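Local coordinates for protein transcriptional activator of comK gene (Bacillus halodurans, PDB 2HQB) that probably activates transcription of the competence gene comK, and belongs to a lipoprotein family related to substrate-binding proteins of ABC transporters, at residues V8-E13 against V40-G45; S104-G109 against N250-F255; A188-H193 against G209-Q214. All blocks are in the same frame, centred on the assembly; numbering follows the deposited sequence.

Contact 1: V8-E13 against V40-G45; sequences VGLLVE and VVLEEG
Val8 and Val40 open a parallel ladder between strands 7-11 and 39-43, joined by helix 23-35 in a beta-alpha-beta crossover of the kind that builds the periplasmic-binding-protein fold. Four backbone hydrogen bonds alternate along it: Val41 N gives to Val8 O, Leu10 N to Val41 O, Glu43 N to Leu10 O and Val12 N to Glu43 O, the last being the longest at 3.1 Å.

The tight part lies on the side facing helix 23-35, where Leu10 and Leu42 run side by side and point the same way. In both, CG lies anti to the backbone N (chi1 171° and 164°), and the methyls Leu10 CD2 and Leu42 CD1 meet at 3.8 Å. On this face Val8 touches Ile32 and Val40 touches Leu29 of the helix.

Strand 39-43 is the outermost strand of its sheet in this chain, and its residues are partly exposed where Val8 to Leu11 are buried. On the other face Leu11 is covered by helices 49-61 and 73-79, whereas Glu43 bends at chi2 and carries its carboxylate away from strand 7-11. The aliphatic base of that glutamate still packs across the strands: Leu11 CD2 lies 3.7 Å from Glu43 CB.

Contact 2: S104-G109 against N250-F255; sequences SLHFEG and NLYYDF
Asn250 meets Ser104 where strand 249-253 pairs in parallel with strand 102-107. The chain has come back here after building most of the second sheet, consistent with the two-lobed periplasmic-binding-protein fold. Ser104 OG donates to Asn250 OD1 over 3.0 Å, tilted from the carbonyl plane, and the same hydroxyl accepts a bond from His106 NE2. Asn250 OD1 is also held by the backbone N of Val97.

Leu251 turns to the other face. Its N gives a nearly straight bond to Ser104 O (2.8 Å, 169° at the hydrogen), while its own O receives only a weak one from His106 N.

Tyr252 returns to the serine side and lays its ring against the imidazole of His106 in an offset stack, centroids 4.4 Å apart and planes 9° from parallel. The phenol oxygen sits over the centre of the imidazole face. His106 CG lies anti to its carbonyl carbon (chi1 -54°), which lays the ring along the tyrosine; the second torsion turns NE2 back to Ser104, whose OG sits out of the imidazole plane.

Tyr253 crosses Leu105 obliquely, Leu105 CD2 coming within 3.8 Å of Tyr253 CE1. Tyr253 N bonds to His106 O, and Tyr253 O accepts Glu108 N, carrying the pairing past the strand end. Asp254 then leaves the ladder, its OD2 bonded to the hydroxyl of Tyr284.

The stack and the NE2 bond should restrict the rotation of His106, and the donors run one way, from NE2 to the Ser104 hydroxyl and on to Asn250 OD1.

Contact 3: A188-H193 against G209-Q214; sequences AGDGYH and GYVGDQ
Tyr210 lays one face of its ring over the backbone of Ala188 and Gly189. Ala188 CA sits 3.7 Å from the centroid of the Tyr210 ring and 12° off the normal, a CH-pi contact, and the N of Gly189 lies over the same face nearer the rim. Ala188 CB adds a touch on Tyr210 CE1 at 3.5 Å. Val211 CG2, from the tyrosine's own neighbour, lies over the opposite face, toward the rim.

Asp190 comes in at the ring's edge, its OD2 near the ring plane and 3.6 Å from Tyr210 CE2, while OD1 rests against Val211 CB. The carboxylate is turned 54° from the ring.

His193 reaches toward the strand with CG trans to its N (chi1 -175°), presenting an imidazole face to Tyr210 CB. The side chains of His193 and Gln214 run toward each other from opposite directions, Gln214 CG coming obliquely to within 3.3 Å of His193 NE2. The far end of that glutamine folds back: Gln214 NE2 donates to Tyr210 O from above the carbonyl plane. His193 ND1 is hydrogen-bonded to Pro187 O.

Strand 184-186, helix 193-203 and strand 206-211 form a beta-alpha-beta unit of the second sheet, and the loop leading into the helix packs on the C-terminal end of the parallel neighbour strand; strand 222-228 flanks that strand on the other side, with Thr226 touching Tyr210 and Gln228 touching Val211.

From the N terminus, contact 1 closes first, bringing 40-45 back beside 8-13 after a single helix, at one edge of the six-stranded parallel sheet. Contact 2 opens at 104-109 and closes only at 250-255, with about 140 residues between, at the far edge of that sheet. Within this long excursion the chain builds much of the second sheet, and contact 3 opens and closes there, joining 188-193 to 209-214 across helix 193-203. Contact 1 is in series with both others, while contact 3 lies within the span of contact 2. Contacts 1 and 2 join the outer strands of the first sheet to their neighbours, and contact 3 ties a loop to a strand of the second.

Contact 1: V8-E13 against V40-G45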
loop_
_atom_site.group_PDB
_atom_site.type_symbol
_atom_site.label_atom_id
_atom_site.label_comp_id
_atom_site.label_asym_id
_atom_site.label_seq_id
_atom_site.Cartn_x
_atom_site.Cartn_y
_atom_site.Cartn_z
ATOM N N VAL A 8 -7.745 3.575 21.375
ATOM C CA VAL A 8 -7.445 2.646 20.294
ATOM C C VAL A 8 -6.467 1.508 20.494
ATOM O O VAL A 8 -5.384 1.669 21.037
ATOM C CB VAL A 8 -6.996 3.418 19.064
ATOM C CG1 VAL A 8 -7.230 2.576 17.806
ATOM C CG2 VAL A 8 -7.737 4.739 18.994
ATOM N N GLY A 9 -6.882 0.334 20.049
ATOM C CA GLY A 9 -6.026 -0.838 20.119
ATOM C C GLY A 9 -5.625 -1.279 18.700
ATOM O O GLY A 9 -6.333 -0.992 17.708
ATOM N N LEU A 10 -4.475 -1.941 18.585
ATOM C CA LEU A 10 -4.032 -2.443 17.300
ATOM C C LEU A 10 -3.552 -3.867 17.445
ATOM O O LEU A 10 -2.766 -4.186 18.331
ATOM C CB LEU A 10 -2.899 -1.588 16.714
ATOM C CG LEU A 10 -2.212 -2.158 15.450
ATOM C CD1 LEU A 10 -3.232 -2.301 14.336
ATOM C CD2 LEU A 10 -1.079 -1.253 15.020
ATOM N N LEU A 11 -4.062 -4.742 16.600
ATOM C CA LEU A 11 -3.592 -6.106 16.625
ATOM C C LEU A 11 -2.710 -6.176 15.390
ATOM O O LEU A 11 -3.050 -5.625 14.349
ATOM C CB LEU A 11 -4.726 -7.104 16.492
ATOM C CG LEU A 11 -5.737 -7.199 17.623
ATOM C CD1 LEU A 11 -6.552 -8.408 17.356
ATOM C CD2 LEU A 11 -5.045 -7.290 19.003
ATOM N N VAL A 12 -1.564 -6.831 15.516
ATOM C CA VAL A 12 -0.647 -6.962 14.406
ATOM C C VAL A 12 -0.091 -8.396 14.421
ATOM O O VAL A 12 0.009 -9.026 15.471
ATOM C CB VAL A 12 0.421 -5.880 14.518
ATOM C CG1 VAL A 12 1.513 -6.291 15.453
ATOM C CG2 VAL A 12 0.929 -5.554 13.194
ATOM N N GLU A 13 0.205 -8.953 13.256
ATOM C CA GLU A 13 0.715 -10.324 13.227
ATOM C C GLU A 13 2.125 -10.318 12.669
ATOM O O GLU A 13 2.532 -9.341 12.044
ATOM C CB GLU A 13 -0.177 -11.186 12.351
ATOM C CG GLU A 13 0.011 -10.906 10.884
ATOM C CD GLU A 13 -0.999 -11.627 10.024
ATOM O OE1 GLU A 13 -1.176 -12.870 10.179
ATOM O OE2 GLU A 13 -1.614 -10.931 9.186
ATOM N N VAL A 40 -3.460 4.855 23.240
ATOM C CA VAL A 40 -3.246 3.812 22.266
ATOM C C VAL A 40 -2.637 2.569 22.899
ATOM O O VAL A 40 -1.910 2.678 23.874
ATOM C CB VAL A 40 -2.350 4.439 21.189
ATOM C CG1 VAL A 40 -1.119 3.656 21.006
ATOM C CG2 VAL A 40 -3.127 4.636 19.934
ATOM N N VAL A 41 -2.970 1.390 22.384
ATOM C CA VAL A 41 -2.398 0.136 22.891
ATOM C C VAL A 41 -2.197 -0.835 21.739
ATOM O O VAL A 41 -3.073 -1.000 20.887
ATOM C CB VAL A 41 -3.284 -0.561 23.895
ATOM C CG1 VAL A 41 -2.562 -1.780 24.441
ATOM C CG2 VAL A 41 -3.668 0.385 24.975
ATOM N N LEU A 42 -1.049 -1.499 21.753
ATOM C CA LEU A 42 -0.647 -2.410 20.692
ATOM C C LEU A 42 -0.437 -3.797 21.187
ATOM O O LEU A 42 0.137 -3.969 22.220
ATOM C CB LEU A 42 0.676 -1.933 20.076
ATOM C CG LEU A 42 1.406 -2.983 19.239
ATOM C CD1 LEU A 42 0.708 -3.021 17.895
ATOM C CD2 LEU A 42 2.898 -2.672 19.070
ATOM N N GLU A 43 -0.905 -4.789 20.446
ATOM C CA GLU A 43 -0.692 -6.189 20.805
ATOM C C GLU A 43 0.006 -6.765 19.568
ATOM O O GLU A 43 -0.474 -6.610 18.447
ATOM C CB GLU A 43 -2.026 -6.885 21.045
ATOM C CG GLU A 43 -2.797 -6.363 22.241
ATOM C CD GLU A 43 -2.045 -6.535 23.569
ATOM O OE1 GLU A 43 -1.531 -7.642 23.859
ATOM O OE2 GLU A 43 -1.988 -5.552 24.336
ATOM N N GLU A 44 1.146 -7.414 19.766
ATOM C CA GLU A 44 1.923 -7.958 18.658
ATOM C C GLU A 44 1.860 -9.483 18.717
ATOM O O GLU A 44 1.387 -10.026 19.723
ATOM C CB GLU A 44 3.375 -7.507 18.784
ATOM C CG GLU A 44 3.602 -6.031 19.150
ATOM C CD GLU A 44 5.076 -5.714 19.385
ATOM O OE1 GLU A 44 5.856 -5.838 18.412
ATOM O OE2 GLU A 44 5.462 -5.353 20.529
ATOM N N GLY A 45 2.327 -10.165 17.655
ATOM C CA GLY A 45 2.319 -11.630 17.607
ATOM C C GLY A 45 0.942 -12.269 17.583
ATOM O O GLY A 45 0.800 -13.458 17.862
#

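Contact 2: S104-G109 against N250-F255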
loop_
_atom_site.group_PDB
_atom_site.type_symbol
_atom_site.label_atom_id
_atom_site.label_comp_id
_atom_site.label_asym_id
_atom_site.label_seq_id
_atom_site.Cartn_x
_atom_site.Cartn_y
_atom_site.Cartn_z
ATOM N N SER A 104 -13.821 -2.321 7.082
ATOM C CA SER A 104 -12.621 -2.872 6.441
ATOM C C SER A 104 -12.060 -1.804 5.521
ATOM O O SER A 104 -12.789 -1.078 4.857
ATOM C CB SER A 104 -12.895 -4.149 5.638
ATOM O OG SER A 104 -13.336 -3.866 4.328
ATOM N N LEU A 105 -10.746 -1.714 5.492
ATOM C CA LEU A 105 -10.097 -0.710 4.689
ATOM C C LEU A 105 -9.357 -1.332 3.514
ATOM O O LEU A 105 -8.716 -2.379 3.666
ATOM C CB LEU A 105 -9.124 0.057 5.584
ATOM C CG LEU A 105 -9.773 0.576 6.862
ATOM C CD1 LEU A 105 -8.728 1.141 7.763
ATOM C CD2 LEU A 105 -10.783 1.646 6.506
ATOM N N HIS A 106 -9.432 -0.674 2.360
ATOM C CA HIS A 106 -8.737 -1.135 1.157
ATOM C C HIS A 106 -8.130 0.024 0.363
ATOM O O HIS A 106 -8.737 1.088 0.219
ATOM C CB HIS A 106 -9.695 -1.863 0.240
ATOM C CG HIS A 106 -10.423 -2.980 0.901
ATOM N ND1 HIS A 106 -10.009 -4.291 0.808
ATOM C CD2 HIS A 106 -11.558 -2.988 1.639
ATOM C CE1 HIS A 106 -10.865 -5.059 1.457
ATOM N NE2 HIS A 106 -11.814 -4.295 1.969
ATOM N N PHE A 107 -6.918 -0.171 -0.137
ATOM C CA PHE A 107 -6.283 0.849 -0.945
ATOM C C PHE A 107 -6.534 0.471 -2.380
ATOM O O PHE A 107 -6.452 -0.701 -2.768
ATOM C CB PHE A 107 -4.791 0.930 -0.696
ATOM C CG PHE A 107 -4.441 1.740 0.494
ATOM C CD1 PHE A 107 -4.166 1.132 1.709
ATOM C CD2 PHE A 107 -4.407 3.113 0.414
ATOM C CE1 PHE A 107 -3.852 1.895 2.846
ATOM C CE2 PHE A 107 -4.097 3.891 1.532
ATOM C CZ PHE A 107 -3.816 3.278 2.757
ATOM N N GLU A 108 -6.867 1.488 -3.161
ATOM C CA GLU A 108 -7.155 1.306 -4.560
ATOM C C GLU A 108 -5.814 1.254 -5.278
ATOM O O GLU A 108 -5.024 2.187 -5.182
ATOM C CB GLU A 108 -8.035 2.463 -5.027
ATOM C CG GLU A 108 -9.108 2.035 -6.011
ATOM C CD GLU A 108 -10.027 0.967 -5.450
ATOM O OE1 GLU A 108 -10.758 1.272 -4.486
ATOM O OE2 GLU A 108 -10.017 -0.173 -5.967
ATOM N N GLY A 109 -5.557 0.160 -5.990
ATOM C CA GLY A 109 -4.271 0.001 -6.657
ATOM C C GLY A 109 -4.026 0.368 -8.117
ATOM O O GLY A 109 -2.938 0.831 -8.452
ATOM N N ASN A 250 -17.042 -2.551 3.944
ATOM C CA ASN A 250 -15.815 -2.343 3.207
ATOM C C ASN A 250 -15.657 -0.995 2.531
ATOM O O ASN A 250 -16.387 -0.659 1.615
ATOM C CB ASN A 250 -15.695 -3.452 2.181
ATOM C CG ASN A 250 -16.241 -4.776 2.700
ATOM O OD1 ASN A 250 -15.908 -5.223 3.803
ATOM N ND2 ASN A 250 -17.089 -5.406 1.907
ATOM N N LEU A 251 -14.663 -0.236 2.974
ATOM C CA LEU A 251 -14.393 1.073 2.419
ATOM C C LEU A 251 -13.180 1.055 1.488
ATOM O O LEU A 251 -12.207 0.376 1.764
ATOM C CB LEU A 251 -14.171 2.057 3.560
ATOM C CG LEU A 251 -15.204 1.953 4.689
ATOM C CD1 LEU A 251 -15.207 3.261 5.471
ATOM C CD2 LEU A 251 -16.593 1.650 4.152
ATOM N N TYR A 252 -13.230 1.805 0.389
ATOM C CA TYR A 252 -12.113 1.843 -0.560
ATOM C C TYR A 252 -11.493 3.213 -0.714
ATOM O O TYR A 252 -12.211 4.182 -0.919
ATOM C CB TYR A 252 -12.564 1.333 -1.917
ATOM C CG TYR A 252 -12.777 -0.149 -1.908
ATOM C CD1 TYR A 252 -13.946 -0.709 -1.358
ATOM C CD2 TYR A 252 -11.768 -1.010 -2.357
ATOM C CE1 TYR A 252 -14.099 -2.105 -1.249
ATOM C CE2 TYR A 252 -11.903 -2.397 -2.254
ATOM C CZ TYR A 252 -13.066 -2.947 -1.695
ATOM O OH TYR A 252 -13.160 -4.327 -1.557
ATOM N N TYR A 253 -10.160 3.292 -0.632
ATOM C CA TYR A 253 -9.458 4.573 -0.732
ATOM C C TYR A 253 -8.495 4.658 -1.905
ATOM O O TYR A 253 -7.856 3.669 -2.260
ATOM C CB TYR A 253 -8.740 4.838 0.581
ATOM C CG TYR A 253 -9.679 4.784 1.762
ATOM C CD1 TYR A 253 -10.226 3.581 2.196
ATOM C CD2 TYR A 253 -10.035 5.934 2.427
ATOM C CE1 TYR A 253 -11.107 3.541 3.270
ATOM C CE2 TYR A 253 -10.904 5.905 3.496
ATOM C CZ TYR A 253 -11.439 4.713 3.915
ATOM O OH TYR A 253 -12.324 4.731 4.968
ATOM N N ASP A 254 -8.388 5.842 -2.504
ATOM C CA ASP A 254 -7.537 6.022 -3.686
ATOM C C ASP A 254 -7.010 7.439 -3.723
ATOM O O ASP A 254 -7.023 8.125 -2.701
ATOM C CB ASP A 254 -8.364 5.763 -4.945
ATOM C CG ASP A 254 -7.529 5.403 -6.143
ATOM O OD1 ASP A 254 -6.298 5.580 -6.089
ATOM O OD2 ASP A 254 -8.118 4.950 -7.150
ATOM N N PHE A 255 -6.554 7.891 -4.891
ATOM C CA PHE A 255 -6.024 9.261 -5.018
ATOM C C PHE A 255 -7.003 10.349 -4.599
ATOM O O PHE A 255 -6.609 11.380 -4.077
ATOM C CB PHE A 255 -5.597 9.547 -6.442
ATOM C CG PHE A 255 -4.190 9.120 -6.765
ATOM C CD1 PHE A 255 -3.943 7.911 -7.410
ATOM C CD2 PHE A 255 -3.122 9.984 -6.543
ATOM C CE1 PHE A 255 -2.662 7.579 -7.846
ATOM C CE2 PHE A 255 -1.837 9.652 -6.977
ATOM C CZ PHE A 255 -1.610 8.450 -7.633
#

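Contact 3: A188-H193 against G209-Q214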
loop_
_atom_site.group_PDB
_atom_site.type_symbol
_atom_site.label_atom_id
_atom_site.label_comp_id
_atom_site.label_asym_id
_atom_site.label_seq_id
_atom_site.Cartn_x
_atom_site.Cartn_y
_atom_site.Cartn_z
ATOM N N ALA A 188 6.803 -4.733 -7.099
ATOM C CA ALA A 188 5.614 -4.580 -6.294
ATOM C C ALA A 188 5.311 -5.653 -5.270
ATOM O O ALA A 188 4.280 -6.352 -5.352
ATOM C CB ALA A 188 4.421 -4.376 -7.218
ATOM N N GLY A 189 6.205 -5.750 -4.289
ATOM C CA GLY A 189 6.064 -6.709 -3.199
ATOM C C GLY A 189 6.772 -6.107 -2.018
ATOM O O GLY A 189 7.976 -5.943 -2.078
ATOM N N ASP A 190 6.040 -5.742 -0.966
ATOM C CA ASP A 190 6.659 -5.117 0.232
ATOM C C ASP A 190 7.797 -5.941 0.753
ATOM O O ASP A 190 8.879 -5.438 0.998
ATOM C CB ASP A 190 5.669 -4.982 1.376
ATOM C CG ASP A 190 4.525 -4.064 1.050
ATOM O OD1 ASP A 190 4.711 -2.840 1.216
ATOM O OD2 ASP A 190 3.460 -4.582 0.634
ATOM N N GLY A 191 7.545 -7.223 0.934
ATOM C CA GLY A 191 8.607 -8.070 1.422
ATOM C C GLY A 191 9.969 -7.965 0.743
ATOM O O GLY A 191 10.962 -7.737 1.437
ATOM N N TYR A 192 10.033 -8.106 -0.591
ATOM C CA TYR A 192 11.326 -8.090 -1.293
ATOM C C TYR A 192 11.689 -6.822 -1.976
ATOM O O TYR A 192 12.737 -6.740 -2.584
ATOM C CB TYR A 192 11.378 -9.206 -2.332
ATOM C CG TYR A 192 10.259 -9.117 -3.326
ATOM C CD1 TYR A 192 10.192 -8.056 -4.257
ATOM C CD2 TYR A 192 9.219 -10.052 -3.303
ATOM C CE1 TYR A 192 9.096 -7.941 -5.130
ATOM C CE2 TYR A 192 8.117 -9.948 -4.168
ATOM C CZ TYR A 192 8.063 -8.891 -5.073
ATOM O OH TYR A 192 6.965 -8.780 -5.890
ATOM N N HIS A 193 10.824 -5.833 -1.879
ATOM C CA HIS A 193 11.043 -4.569 -2.534
ATOM C C HIS A 193 12.466 -4.001 -2.442
ATOM O O HIS A 193 13.107 -3.783 -3.485
ATOM C CB HIS A 193 10.021 -3.563 -2.035
ATOM C CG HIS A 193 10.078 -2.254 -2.744
ATOM N ND1 HIS A 193 9.528 -2.064 -3.993
ATOM C CD2 HIS A 193 10.650 -1.080 -2.396
ATOM C CE1 HIS A 193 9.760 -0.824 -4.385
ATOM N NE2 HIS A 193 10.438 -0.204 -3.434
ATOM N N GLY A 209 9.282 3.141 -6.585
ATOM C CA GLY A 209 9.020 2.782 -5.199
ATOM C C GLY A 209 7.661 2.115 -4.956
ATOM O O GLY A 209 6.679 2.367 -5.665
ATOM N N TYR A 210 7.598 1.274 -3.930
ATOM C CA TYR A 210 6.371 0.562 -3.599
ATOM C C TYR A 210 5.851 0.811 -2.180
ATOM O O TYR A 210 6.557 0.560 -1.209
ATOM C CB TYR A 210 6.580 -0.945 -3.776
ATOM C CG TYR A 210 5.287 -1.710 -3.774
ATOM C CD1 TYR A 210 4.342 -1.502 -4.799
ATOM C CD2 TYR A 210 4.991 -2.632 -2.758
ATOM C CE1 TYR A 210 3.138 -2.187 -4.824
ATOM C CE2 TYR A 210 3.770 -3.331 -2.762
ATOM C CZ TYR A 210 2.843 -3.096 -3.812
ATOM O OH TYR A 210 1.618 -3.741 -3.844
ATOM N N VAL A 211 4.606 1.274 -2.083
ATOM C CA VAL A 211 3.928 1.537 -0.810
ATOM C C VAL A 211 4.591 2.570 0.089
ATOM O O VAL A 211 3.954 3.087 0.985
ATOM C CB VAL A 211 3.707 0.219 -0.033
ATOM C CG1 VAL A 211 3.015 0.471 1.251
ATOM C CG2 VAL A 211 2.848 -0.737 -0.876
ATOM N N GLY A 212 5.856 2.898 -0.165
ATOM C CA GLY A 212 6.552 3.887 0.642
ATOM C C GLY A 212 7.259 4.916 -0.234
ATOM O O GLY A 212 7.575 4.650 -1.380
ATOM N N ASP A 213 7.548 6.097 0.300
ATOM C CA ASP A 213 8.221 7.110 -0.502
ATOM C C ASP A 213 9.533 6.655 -1.098
ATOM O O ASP A 213 10.007 7.264 -2.066
ATOM C CB ASP A 213 8.465 8.367 0.275
ATOM C CG ASP A 213 8.960 9.466 -0.600
ATOM O OD1 ASP A 213 8.219 9.838 -1.531
ATOM O OD2 ASP A 213 10.092 9.952 -0.361
ATOM N N GLN A 214 10.132 5.618 -0.516
ATOM C CA GLN A 214 11.351 5.014 -1.062
ATOM C C GLN A 214 12.447 5.870 -1.618
ATOM O O GLN A 214 13.433 5.312 -2.045
ATOM C CB GLN A 214 11.047 4.076 -2.222
ATOM C CG GLN A 214 10.291 2.786 -1.965
ATOM C CD GLN A 214 10.267 2.342 -0.528
ATOM O OE1 GLN A 214 11.268 2.399 0.182
ATOM N NE2 GLN A 214 9.110 1.867 -0.094
#